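Local atomic coordinates of HTPA Reductase (Selaginella moellendorffii, PDB entry 5U5N), a protein that probably catalyses the NAD(P)H-dependent reduction of 4-hydroxy-tetrahydrodipicolinate to tetrahydrodipicolinate in the diaminopimelate pathway of lysine biosynthesis. Residues Ile124-Val133 and Ile242-Phe253; Phe151-His162 and His215-Pro225. One frame throughout, in Å; residues are numbered along the deposited sequence.

Contact 1 of 2, residues Ile124-Val133 and Ile242-Phe253; sequences IIAPQMGKQV and IYAQGTVDAVLF. With NAD (nicotinamide-adenine-dinucleotide), chain C.
Ile-124 and Met-129 supply the apolar part of the contact, both resting on Ala-250: Ile-124 CD1 lies 3.7 Å from Ala-250 CB, and Met-129, bent at chi2 and chi3, brings CE to 3.9 Å from the same CB. Gly-246 CA makes a nearly straight CA-H...O contact with Met-129 O (3.4 Å); a side chain at Gly-246 would run into that carbonyl. Lys-131 NZ forms a salt bridge with Asp-249 OD2 (3.2 Å), weak as a hydrogen bond, while Asp-249 OD1 pairs with Arg-279. One water joins Gln-132 OE1 to Ile-242 O, another Gln-132 NE2 to Asp-249 OD2; NE2 also hydrogen-bonds Ala-150 O of the second subunit. Tyr-243 has Ile-242 CG2 over one ring face, NAD C4N over the other and Gln-128 OE1 in plane at its edge, 3.4 Å from CE1; that OE1 also accepts from Gly-130 N (2.9 Å) on a lone pair. A serine in place of Tyr-243 would probably leave a gap between Ile-242 CG2 and the nicotinamide. Met-129 N holds the carboxamide oxygen O7N of NAD (3.1 Å) while the Tyr-243 ring borders C4N, so the two segments together line the nicotinamide end of the cofactor pocket.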
loop_
_atom_site.group_PDB
_atom_site.type_symbol
_atom_site.label_atom_id
_atom_site.label_comp_id
_atom_site.label_asym_id
_atom_site.label_seq_id
_atom_site.Cartn_x
_atom_site.Cartn_y
_atom_site.Cartn_z
ATOM N N ILE A 124 21.336 10.672 -10.325
ATOM C CA ILE A 124 19.968 10.274 -10.096
ATOM C C ILE A 124 19.168 11.043 -11.123
ATOM O O ILE A 124 19.146 12.273 -11.127
ATOM C CB ILE A 124 19.502 10.612 -8.663
ATOM C CG1 ILE A 124 20.208 9.706 -7.651
ATOM C CG2 ILE A 124 17.995 10.424 -8.541
ATOM C CD1 ILE A 124 20.265 10.314 -6.275
ATOM N N ILE A 125 18.503 10.311 -12.000
ATOM C CA ILE A 125 17.618 10.893 -12.978
ATOM C C ILE A 125 16.240 10.385 -12.621
ATOM O O ILE A 125 15.939 9.188 -12.763
ATOM C CB ILE A 125 18.034 10.496 -14.418
ATOM C CG1 ILE A 125 19.382 11.172 -14.729
ATOM C CG2 ILE A 125 16.974 10.920 -15.431
ATOM C CD1 ILE A 125 20.107 10.635 -15.935
ATOM N N ALA A 126 15.411 11.288 -12.123
ATOM C CA ALA A 126 14.078 10.898 -11.720
ATOM C C ALA A 126 13.102 12.028 -12.021
ATOM O O ALA A 126 13.192 13.121 -11.407
ATOM C CB ALA A 126 14.075 10.560 -10.240
ATOM N N PRO A 127 12.179 11.790 -12.961
ATOM C CA PRO A 127 11.177 12.796 -13.273
ATOM C C PRO A 127 10.021 12.924 -12.257
ATOM O O PRO A 127 9.196 13.831 -12.406
ATOM C CB PRO A 127 10.672 12.341 -14.646
ATOM C CG PRO A 127 10.809 10.860 -14.611
ATOM C CD PRO A 127 11.991 10.563 -13.754
ATOM N N GLN A 128 9.947 12.032 -11.269
ATOM C CA GLN A 128 9.063 12.217 -10.086
ATOM C C GLN A 128 9.918 12.058 -8.814
ATOM O O GLN A 128 10.383 10.972 -8.520
ATOM C CB GLN A 128 7.895 11.223 -10.147
ATOM C CG GLN A 128 7.092 10.987 -8.875
ATOM C CD GLN A 128 6.283 12.155 -8.414
ATOM O OE1 GLN A 128 6.748 12.994 -7.650
ATOM N NE2 GLN A 128 5.038 12.189 -8.832
ATOM N N MET A 129 10.114 13.155 -8.093
ATOM C CA MET A 129 10.984 13.221 -6.917
ATOM C C MET A 129 10.201 13.271 -5.619
ATOM O O MET A 129 10.814 13.283 -4.539
ATOM C CB MET A 129 11.925 14.445 -6.996
ATOM C CG MET A 129 12.852 14.372 -8.185
ATOM S SD MET A 129 14.248 13.268 -7.912
ATOM C CE MET A 129 15.292 14.374 -6.980
ATOM N N GLY A 130 8.872 13.324 -5.703
ATOM C CA GLY A 130 8.049 13.159 -4.514
ATOM C C GLY A 130 8.126 11.718 -4.055
ATOM O O GLY A 130 7.229 10.910 -4.421
ATOM N N LYS A 131 9.160 11.421 -3.250
ATOM C CA LYS A 131 9.520 10.029 -2.971
ATOM C C LYS A 131 8.428 9.221 -2.283
ATOM O O LYS A 131 8.354 8.026 -2.500
ATOM C CB LYS A 131 10.842 9.882 -2.201
ATOM C CG LYS A 131 10.755 10.026 -0.703
ATOM C CD LYS A 131 12.087 9.722 -0.058
ATOM C CE LYS A 131 11.873 9.564 1.446
ATOM N NZ LYS A 131 13.140 9.293 2.147
ATOM N N GLN A 132 7.596 9.861 -1.471
ATOM C CA GLN A 132 6.525 9.116 -0.771
ATOM C C GLN A 132 5.463 8.671 -1.761
ATOM O O GLN A 132 4.864 7.581 -1.600
ATOM C CB GLN A 132 5.909 9.950 0.358
ATOM C CG GLN A 132 6.840 10.139 1.556
ATOM C CD GLN A 132 7.968 11.155 1.310
ATOM O OE1 GLN A 132 7.929 11.912 0.325
ATOM N NE2 GLN A 132 8.964 11.177 2.215
ATOM N N VAL A 133 5.200 9.513 -2.753
ATOM C CA VAL A 133 4.303 9.142 -3.846
ATOM C C VAL A 133 4.931 8.003 -4.674
ATOM O O VAL A 133 4.222 7.022 -5.015
ATOM C CB VAL A 133 3.875 10.355 -4.706
ATOM C CG1 VAL A 133 3.067 9.897 -5.910
ATOM C CG2 VAL A 133 3.018 11.318 -3.887
ATOM N N ILE A 242 7.195 18.475 -1.214
ATOM C CA ILE A 242 7.523 17.042 -1.326
ATOM C C ILE A 242 8.650 16.806 -2.341
ATOM O O ILE A 242 9.464 15.900 -2.151
ATOM C CB ILE A 242 6.297 16.159 -1.677
ATOM C CG1 ILE A 242 6.599 14.678 -1.402
ATOM C CG2 ILE A 242 5.817 16.355 -3.103
ATOM C CD1 ILE A 242 5.483 13.736 -1.744
ATOM N N TYR A 243 8.697 17.618 -3.399
ATOM C CA TYR A 243 9.753 17.506 -4.422
ATOM C C TYR A 243 11.075 18.010 -3.827
ATOM O O TYR A 243 12.104 17.355 -3.985
ATOM C CB TYR A 243 9.373 18.223 -5.751
ATOM C CG TYR A 243 7.933 17.912 -6.167
ATOM C CD1 TYR A 243 7.565 16.629 -6.533
ATOM C CD2 TYR A 243 6.934 18.889 -6.141
ATOM C CE1 TYR A 243 6.249 16.318 -6.885
ATOM C CE2 TYR A 243 5.619 18.590 -6.468
ATOM C CZ TYR A 243 5.280 17.304 -6.836
ATOM O OH TYR A 243 3.964 16.973 -7.113
ATOM N N ALA A 244 11.031 19.145 -3.126
ATOM C CA ALA A 244 12.174 19.673 -2.379
ATOM C C ALA A 244 12.751 18.677 -1.363
ATOM O O ALA A 244 13.961 18.416 -1.314
ATOM C CB ALA A 244 11.789 20.961 -1.672
ATOM N N GLN A 245 11.881 18.117 -0.540
ATOM C CA GLN A 245 12.334 17.148 0.480
ATOM C C GLN A 245 12.876 15.856 -0.159
ATOM O O GLN A 245 13.861 15.322 0.309
ATOM C CB GLN A 245 11.216 16.837 1.504
ATOM C CG GLN A 245 10.819 18.028 2.363
ATOM C CD GLN A 245 11.991 18.618 3.097
ATOM O OE1 GLN A 245 12.767 17.891 3.668
ATOM N NE2 GLN A 245 12.146 19.949 3.053
ATOM N N GLY A 246 12.286 15.382 -1.245
ATOM C CA GLY A 246 12.824 14.218 -1.934
ATOM C C GLY A 246 14.162 14.484 -2.596
ATOM O O GLY A 246 15.046 13.634 -2.575
ATOM N N THR A 247 14.334 15.663 -3.176
ATOM C CA THR A 247 15.641 16.066 -3.714
ATOM C C THR A 247 16.766 16.045 -2.632
ATOM O O THR A 247 17.870 15.554 -2.880
ATOM C CB THR A 247 15.588 17.447 -4.419
ATOM O OG1 THR A 247 14.477 17.510 -5.321
ATOM C CG2 THR A 247 16.855 17.636 -5.179
ATOM N N VAL A 248 16.485 16.544 -1.438
ATOM C CA VAL A 248 17.469 16.463 -0.353
ATOM C C VAL A 248 17.885 15.000 -0.071
ATOM O O VAL A 248 19.050 14.658 0.028
ATOM C CB VAL A 248 16.942 17.119 0.942
ATOM C CG1 VAL A 248 17.856 16.829 2.133
ATOM C CG2 VAL A 248 16.809 18.625 0.765
ATOM N N ASP A 249 16.893 14.122 0.026
ATOM C CA ASP A 249 17.145 12.688 0.241
ATOM C C ASP A 249 17.939 12.067 -0.896
ATOM O O ASP A 249 18.827 11.254 -0.660
ATOM C CB ASP A 249 15.842 11.937 0.402
ATOM C CG ASP A 249 15.003 12.468 1.567
ATOM O OD1 ASP A 249 15.578 12.982 2.579
ATOM O OD2 ASP A 249 13.745 12.345 1.457
ATOM N N ALA A 250 17.618 12.456 -2.124
ATOM C CA ALA A 250 18.344 11.944 -3.273
ATOM C C ALA A 250 19.821 12.355 -3.152
ATOM O O ALA A 250 20.710 11.554 -3.398
ATOM C CB ALA A 250 17.715 12.448 -4.590
ATOM N N VAL A 251 20.077 13.586 -2.734
ATOM C CA VAL A 251 21.462 14.106 -2.648
ATOM C C VAL A 251 22.212 13.352 -1.546
ATOM O O VAL A 251 23.377 13.019 -1.706
ATOM C CB VAL A 251 21.477 15.618 -2.375
ATOM C CG1 VAL A 251 22.807 16.090 -1.773
ATOM C CG2 VAL A 251 21.187 16.383 -3.650
ATOM N N LEU A 252 21.526 13.095 -0.441
ATOM C CA LEU A 252 22.108 12.329 0.662
ATOM C C LEU A 252 22.454 10.909 0.239
ATOM O O LEU A 252 23.513 10.417 0.545
ATOM C CB LEU A 252 21.157 12.286 1.844
ATOM C CG LEU A 252 20.939 13.575 2.621
ATOM C CD1 LEU A 252 19.927 13.345 3.713
ATOM C CD2 LEU A 252 22.245 14.111 3.196
ATOM N N PHE A 253 21.545 10.263 -0.487
ATOM C CA PHE A 253 21.804 8.942 -1.038
ATOM C C PHE A 253 22.979 8.942 -2.010
ATOM O O PHE A 253 23.894 8.145 -1.857
ATOM C CB PHE A 253 20.531 8.387 -1.675
ATOM C CG PHE A 253 20.690 7.039 -2.333
ATOM C CD1 PHE A 253 20.579 5.858 -1.609
ATOM C CD2 PHE A 253 20.964 6.962 -3.692
ATOM C CE1 PHE A 253 20.712 4.633 -2.230
ATOM C CE2 PHE A 253 21.086 5.724 -4.318
ATOM C CZ PHE A 253 20.954 4.565 -3.595
HETATM P PA NAD C . 10.789 27.752 -13.608
HETATM O O1A NAD C . 10.347 28.216 -14.985
HETATM O O2A NAD C . 10.236 28.383 -12.345
HETATM O O5B NAD C . 12.375 27.829 -13.487
HETATM C C5B NAD C . 13.248 27.139 -14.360
HETATM C C4B NAD C . 14.526 27.967 -14.407
HETATM O O4B NAD C . 15.539 27.322 -15.178
HETATM C C3B NAD C . 14.318 29.357 -15.007
HETATM O O3B NAD C . 14.416 30.343 -13.962
HETATM C C2B NAD C . 15.381 29.474 -16.111
HETATM O O2B NAD C . 15.954 30.800 -16.188
HETATM C C1B NAD C . 16.363 28.341 -15.755
HETATM N N9A NAD C . 17.197 27.757 -16.840
HETATM C C8A NAD C . 16.835 27.527 -18.120
HETATM N N7A NAD C . 17.859 26.978 -18.814
HETATM C C5A NAD C . 18.900 26.836 -17.974
HETATM C C6A NAD C . 20.289 26.338 -18.069
HETATM N N6A NAD C . 20.774 25.853 -19.233
HETATM N N1A NAD C . 21.063 26.363 -16.962
HETATM C C2A NAD C . 20.609 26.849 -15.787
HETATM N N3A NAD C . 19.351 27.331 -15.635
HETATM C C4A NAD C . 18.463 27.347 -16.671
HETATM O O3 NAD C . 10.585 26.149 -13.587
HETATM P PN NAD C . 10.177 25.305 -12.262
HETATM O O1N NAD C . 8.758 25.715 -11.941
HETATM O O2N NAD C . 11.263 25.454 -11.214
HETATM O O5D NAD C . 10.294 23.812 -12.863
HETATM C C5D NAD C . 11.545 23.367 -13.379
HETATM C C4D NAD C . 11.474 21.974 -13.991
HETATM O O4D NAD C . 11.326 21.009 -12.943
HETATM C C3D NAD C . 10.298 21.770 -14.958
HETATM O O3D NAD C . 10.697 21.014 -16.115
HETATM C C2D NAD C . 9.289 20.990 -14.138
HETATM O O2D NAD C . 8.476 20.110 -14.916
HETATM C C1D NAD C . 10.194 20.174 -13.225
HETATM N N1N NAD C . 9.562 19.646 -11.997
HETATM C C2N NAD C . 9.856 18.371 -11.684
HETATM C C3N NAD C . 9.343 17.749 -10.549
HETATM C C7N NAD C . 9.687 16.304 -10.239
HETATM O O7N NAD C . 8.898 15.649 -9.578
HETATM N N7N NAD C . 10.818 15.728 -10.679
HETATM C C4N NAD C . 8.494 18.494 -9.729
HETATM C C5N NAD C . 8.190 19.813 -10.057
HETATM C C6N NAD C . 8.741 20.376 -11.208
HETATM O O HOH W 1 9.629 13.998 0.360
HETATM O O HOH W 2 11.164 13.062 1.779
#

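Contact 2 of 2, residues Phe151-His162 and His215-Pro225; sequences FSGYTLQVTESH and HAFHTYKIISP
With chi1 at 179°, Ser-161 swings OG away from its own amide and across to the neighbouring strand, while His-215 sets its ring between its own N and carbonyl carbon (chi1 71°); the two meet in an OG to NE2 hydrogen bond of 2.7 Å, with OG near the imidazole plane. His-215 ND1 is held by His-211 O. His-162 lays one face of its ring over Ala-216, whose CA makes a CH-pi contact 4.0 Å from the centroid. Its ND1 donates to Glu-160 OE1 (2.9 Å), nearly in the imidazole plane but from above the carboxylate plane, and Arg-196 forms a salt bridge to that oxygen. CE1 of His-162 comes within 3.6 Å of His-218 NE2, the ring planes 82° apart; Ser-170 binds that nitrogen.

At the far end Ser-224 CA sits almost centrally over the Tyr-154 ring, 3.5 Å from its centroid, and Phe-151 CD2 approaches the opposite face. Ile-222 CG2 touches both aromatics, and Val-158 CG1 packs on Tyr-220 CD2 at 3.8 Å. Leu-156, Val-158, Tyr-220 and Ile-222 share the sheet face covered by helix 171-182. Gln-157 NE2 reaches Ile-223 CD1 on the other face.

Paired amides and carbonyls hold the backbones, Lys-221 N meeting Gln-157 O almost straight on at 2.8 Å. From Thr-155 to Ser-161, paired with Ile-223 to Phe-217, this is a regular antiparallel ladder with alternating hydrogen-bonded and non-hydrogen-bonded pairs, forming the centre of the mixed sheet in the C-terminal domain of the DapB fold.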
loop_
_atom_site.group_PDB
_atom_site.type_symbol
_atom_site.label_atom_id
_atom_site.label_comp_id
_atom_site.label_asym_id
_atom_site.label_seq_id
_atom_site.Cartn_x
_atom_site.Cartn_y
_atom_site.Cartn_z
ATOM N N PHE A 151 -8.901 -8.293 -6.689
ATOM C CA PHE A 151 -10.128 -7.501 -6.624
ATOM C C PHE A 151 -11.053 -7.766 -7.824
ATOM O O PHE A 151 -11.938 -6.965 -8.149
ATOM C CB PHE A 151 -9.769 -6.028 -6.530
ATOM C CG PHE A 151 -9.088 -5.648 -5.246
ATOM C CD1 PHE A 151 -7.741 -5.909 -5.041
ATOM C CD2 PHE A 151 -9.799 -5.013 -4.246
ATOM C CE1 PHE A 151 -7.132 -5.565 -3.854
ATOM C CE2 PHE A 151 -9.189 -4.629 -3.074
ATOM C CZ PHE A 151 -7.858 -4.915 -2.873
ATOM N N SER A 152 -10.878 -8.915 -8.468
ATOM C CA SER A 152 -11.700 -9.302 -9.614
ATOM C C SER A 152 -13.183 -9.181 -9.240
ATOM O O SER A 152 -13.592 -9.634 -8.183
ATOM C CB SER A 152 -11.397 -10.750 -9.976
ATOM O OG SER A 152 -11.947 -11.089 -11.195
ATOM N N GLY A 153 -13.960 -8.485 -10.064
ATOM C CA GLY A 153 -15.383 -8.222 -9.781
ATOM C C GLY A 153 -15.665 -6.865 -9.158
ATOM O O GLY A 153 -16.788 -6.376 -9.234
ATOM N N TYR A 154 -14.667 -6.254 -8.518
ATOM C CA TYR A 154 -14.838 -4.962 -7.843
ATOM C C TYR A 154 -14.973 -3.865 -8.877
ATOM O O TYR A 154 -14.598 -4.060 -10.023
ATOM C CB TYR A 154 -13.668 -4.652 -6.904
ATOM C CG TYR A 154 -13.748 -5.341 -5.554
ATOM C CD1 TYR A 154 -13.961 -6.720 -5.445
ATOM C CD2 TYR A 154 -13.601 -4.609 -4.366
ATOM C CE1 TYR A 154 -14.037 -7.348 -4.176
ATOM C CE2 TYR A 154 -13.676 -5.221 -3.121
ATOM C CZ TYR A 154 -13.888 -6.592 -3.030
ATOM O OH TYR A 154 -13.968 -7.197 -1.779
ATOM N N THR A 155 -15.539 -2.734 -8.460
ATOM C CA THR A 155 -15.643 -1.541 -9.271
ATOM C C THR A 155 -14.573 -0.540 -8.833
ATOM O O THR A 155 -14.309 -0.400 -7.627
ATOM C CB THR A 155 -17.037 -0.898 -9.117
ATOM O OG1 THR A 155 -17.990 -1.741 -9.728
ATOM C CG2 THR A 155 -17.128 0.454 -9.866
ATOM N N LEU A 156 -14.006 0.172 -9.811
ATOM C CA LEU A 156 -13.020 1.214 -9.576
ATOM C C LEU A 156 -13.527 2.575 -10.040
ATOM O O LEU A 156 -14.011 2.721 -11.180
ATOM C CB LEU A 156 -11.717 0.900 -10.325
ATOM C CG LEU A 156 -10.578 1.928 -10.256
ATOM C CD1 LEU A 156 -10.127 2.151 -8.813
ATOM C CD2 LEU A 156 -9.422 1.477 -11.122
ATOM N N GLN A 157 -13.382 3.580 -9.168
ATOM C CA GLN A 157 -13.488 4.980 -9.562
ATOM C C GLN A 157 -12.183 5.646 -9.188
ATOM O O GLN A 157 -11.600 5.364 -8.125
ATOM C CB GLN A 157 -14.587 5.704 -8.826
ATOM C CG GLN A 157 -15.982 5.152 -9.021
ATOM C CD GLN A 157 -16.847 5.427 -7.808
ATOM O OE1 GLN A 157 -17.745 6.253 -7.865
ATOM N NE2 GLN A 157 -16.526 4.790 -6.682
ATOM N N VAL A 158 -11.729 6.550 -10.041
ATOM C CA VAL A 158 -10.516 7.299 -9.813
ATOM C C VAL A 158 -10.838 8.759 -10.065
ATOM O O VAL A 158 -11.416 9.110 -11.074
ATOM C CB VAL A 158 -9.376 6.850 -10.727
ATOM C CG1 VAL A 158 -8.127 7.638 -10.412
ATOM C CG2 VAL A 158 -9.115 5.359 -10.575
ATOM N N THR A 159 -10.520 9.576 -9.071
ATOM C CA THR A 159 -10.706 11.003 -9.129
ATOM C C THR A 159 -9.348 11.655 -8.849
ATOM O O THR A 159 -8.532 11.138 -8.051
ATOM C CB THR A 159 -11.759 11.463 -8.101
ATOM O OG1 THR A 159 -12.976 10.749 -8.288
ATOM C CG2 THR A 159 -12.107 12.922 -8.295
ATOM N N GLU A 160 -9.090 12.756 -9.547
ATOM C CA GLU A 160 -7.885 13.521 -9.298
ATOM C C GLU A 160 -8.017 14.985 -9.668
ATOM O O GLU A 160 -8.748 15.346 -10.583
ATOM C CB GLU A 160 -6.659 12.910 -10.023
ATOM C CG GLU A 160 -6.710 12.890 -11.574
ATOM C CD GLU A 160 -5.764 13.910 -12.234
ATOM O OE1 GLU A 160 -6.059 15.138 -12.198
ATOM O OE2 GLU A 160 -4.704 13.506 -12.781
ATOM N N SER A 161 -7.296 15.800 -8.919
ATOM C CA SER A 161 -7.321 17.222 -9.044
ATOM C C SER A 161 -5.895 17.771 -9.214
ATOM O O SER A 161 -4.961 17.356 -8.550
ATOM C CB SER A 161 -7.994 17.835 -7.831
ATOM O OG SER A 161 -7.996 19.237 -7.945
ATOM N N HIS A 162 -5.782 18.712 -10.135
ATOM C CA HIS A 162 -4.527 19.400 -10.511
ATOM C C HIS A 162 -4.975 20.782 -10.962
ATOM O O HIS A 162 -6.172 20.980 -11.235
ATOM C CB HIS A 162 -3.839 18.714 -11.687
ATOM C CG HIS A 162 -3.021 17.520 -11.308
ATOM N ND1 HIS A 162 -3.555 16.255 -11.185
ATOM C CD2 HIS A 162 -1.701 17.394 -11.035
ATOM C CE1 HIS A 162 -2.599 15.403 -10.848
ATOM N NE2 HIS A 162 -1.466 16.070 -10.748
ATOM N N HIS A 215 -1.057 21.865 -7.052
ATOM C CA HIS A 215 -1.444 20.711 -6.247
ATOM C C HIS A 215 -1.613 19.468 -7.093
ATOM O O HIS A 215 -1.767 19.546 -8.300
ATOM C CB HIS A 215 -2.720 21.015 -5.436
ATOM C CG HIS A 215 -3.973 21.099 -6.257
ATOM N ND1 HIS A 215 -4.433 22.280 -6.806
ATOM C CD2 HIS A 215 -4.847 20.140 -6.641
ATOM C CE1 HIS A 215 -5.543 22.039 -7.481
ATOM N NE2 HIS A 215 -5.816 20.752 -7.393
ATOM N N ALA A 216 -1.614 18.309 -6.419
ATOM C CA ALA A 216 -1.875 17.019 -7.056
ATOM C C ALA A 216 -2.560 16.054 -6.073
ATOM O O ALA A 216 -1.910 15.398 -5.225
ATOM C CB ALA A 216 -0.604 16.427 -7.625
ATOM N N PHE A 217 -3.890 16.030 -6.156
ATOM C CA PHE A 217 -4.742 15.244 -5.269
ATOM C C PHE A 217 -5.291 14.108 -6.093
ATOM O O PHE A 217 -5.858 14.343 -7.182
ATOM C CB PHE A 217 -5.896 16.092 -4.727
ATOM C CG PHE A 217 -5.528 16.993 -3.542
ATOM C CD1 PHE A 217 -4.303 17.700 -3.489
ATOM C CD2 PHE A 217 -6.447 17.207 -2.511
ATOM C CE1 PHE A 217 -4.006 18.535 -2.420
ATOM C CE2 PHE A 217 -6.147 18.035 -1.450
ATOM C CZ PHE A 217 -4.927 18.701 -1.402
ATOM N N HIS A 218 -5.103 12.883 -5.598
ATOM C CA HIS A 218 -5.637 11.665 -6.193
ATOM C C HIS A 218 -6.474 10.860 -5.158
ATOM O O HIS A 218 -6.108 10.787 -3.989
ATOM C CB HIS A 218 -4.494 10.767 -6.644
ATOM C CG HIS A 218 -3.511 11.426 -7.560
ATOM N ND1 HIS A 218 -2.546 12.290 -7.106
ATOM C CD2 HIS A 218 -3.346 11.341 -8.900
ATOM C CE1 HIS A 218 -1.832 12.718 -8.133
ATOM N NE2 HIS A 218 -2.299 12.158 -9.235
ATOM N N THR A 219 -7.575 10.282 -5.630
ATOM C CA THR A 219 -8.473 9.424 -4.863
ATOM C C THR A 219 -8.814 8.206 -5.723
ATOM O O THR A 219 -9.297 8.360 -6.860
ATOM C CB THR A 219 -9.792 10.144 -4.527
ATOM O OG1 THR A 219 -9.527 11.296 -3.722
ATOM C CG2 THR A 219 -10.742 9.224 -3.739
ATOM N N TYR A 220 -8.571 7.011 -5.192
ATOM C CA TYR A 220 -8.908 5.747 -5.822
ATOM C C TYR A 220 -9.925 5.032 -4.912
ATOM O O TYR A 220 -9.644 4.821 -3.709
ATOM C CB TYR A 220 -7.664 4.873 -5.986
ATOM C CG TYR A 220 -6.460 5.576 -6.570
ATOM C CD1 TYR A 220 -5.612 6.340 -5.780
ATOM C CD2 TYR A 220 -6.167 5.482 -7.936
ATOM C CE1 TYR A 220 -4.510 6.994 -6.330
ATOM C CE2 TYR A 220 -5.065 6.142 -8.491
ATOM C CZ TYR A 220 -4.252 6.884 -7.678
ATOM O OH TYR A 220 -3.180 7.524 -8.216
ATOM N N LYS A 221 -11.101 4.711 -5.451
ATOM C CA LYS A 221 -12.105 3.974 -4.684
ATOM C C LYS A 221 -12.398 2.643 -5.344
ATOM O O LYS A 221 -12.630 2.580 -6.544
ATOM C CB LYS A 221 -13.403 4.732 -4.573
ATOM C CG LYS A 221 -13.246 6.201 -4.323
ATOM C CD LYS A 221 -14.619 6.805 -4.089
ATOM C CE LYS A 221 -14.583 8.328 -3.978
ATOM N NZ LYS A 221 -15.647 8.752 -2.994
ATOM N N ILE A 222 -12.417 1.595 -4.530
ATOM C CA ILE A 222 -12.580 0.228 -4.989
ATOM C C ILE A 222 -13.707 -0.408 -4.161
ATOM O O ILE A 222 -13.591 -0.507 -2.926
ATOM C CB ILE A 222 -11.276 -0.582 -4.829
ATOM C CG1 ILE A 222 -10.033 0.212 -5.249
ATOM C CG2 ILE A 222 -11.334 -1.837 -5.672
ATOM C CD1 ILE A 222 -8.722 -0.527 -5.018
ATOM N N ILE A 223 -14.784 -0.826 -4.839
ATOM C CA ILE A 223 -16.007 -1.271 -4.192
ATOM C C ILE A 223 -16.402 -2.678 -4.677
ATOM O O ILE A 223 -16.367 -2.956 -5.868
ATOM C CB ILE A 223 -17.167 -0.292 -4.478
ATOM C CG1 ILE A 223 -16.818 1.121 -4.031
ATOM C CG2 ILE A 223 -18.453 -0.736 -3.757
ATOM C CD1 ILE A 223 -17.620 2.185 -4.770
ATOM N N SER A 224 -16.787 -3.548 -3.738
ATOM C CA SER A 224 -17.183 -4.930 -4.073
ATOM C C SER A 224 -18.493 -4.986 -4.875
ATOM O O SER A 224 -19.286 -4.050 -4.794
ATOM C CB SER A 224 -17.372 -5.748 -2.802
ATOM O OG SER A 224 -18.387 -5.151 -2.008
ATOM N N PRO A 225 -18.746 -6.098 -5.619
ATOM C CA PRO A 225 -20.001 -6.267 -6.364
ATOM C C PRO A 225 -21.259 -6.019 -5.567
ATOM O O PRO A 225 -22.220 -5.503 -6.099
ATOM C CB PRO A 225 -19.972 -7.741 -6.774
ATOM C CG PRO A 225 -18.533 -8.023 -6.958
ATOM C CD PRO A 225 -17.825 -7.220 -5.898
#

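Contact 1 joins the parallel Rossmann-type sheet to helix 241-259 beside the nicotinamide, whereas contact 2 builds the sheet of the C-terminal domain. Their centres lie 26 Å apart and their nearest atoms about 5 Å, without touching. Helix 131-146, which starts in contact 1, is followed in the chain by strand 155-162, and contact 2 is nested in the loop that contact 1 closes. The histidine-rich end of contact 2 faces the cofactor region: the side chain of Ala-216 is about 10 Å from NAD, and that of His-162 about 12 Å from that of NAD-binding Thr-105. Both contacts also reach the second subunit, where Gln-132 packs against Phe-151 and Tyr-154 of the partner chain.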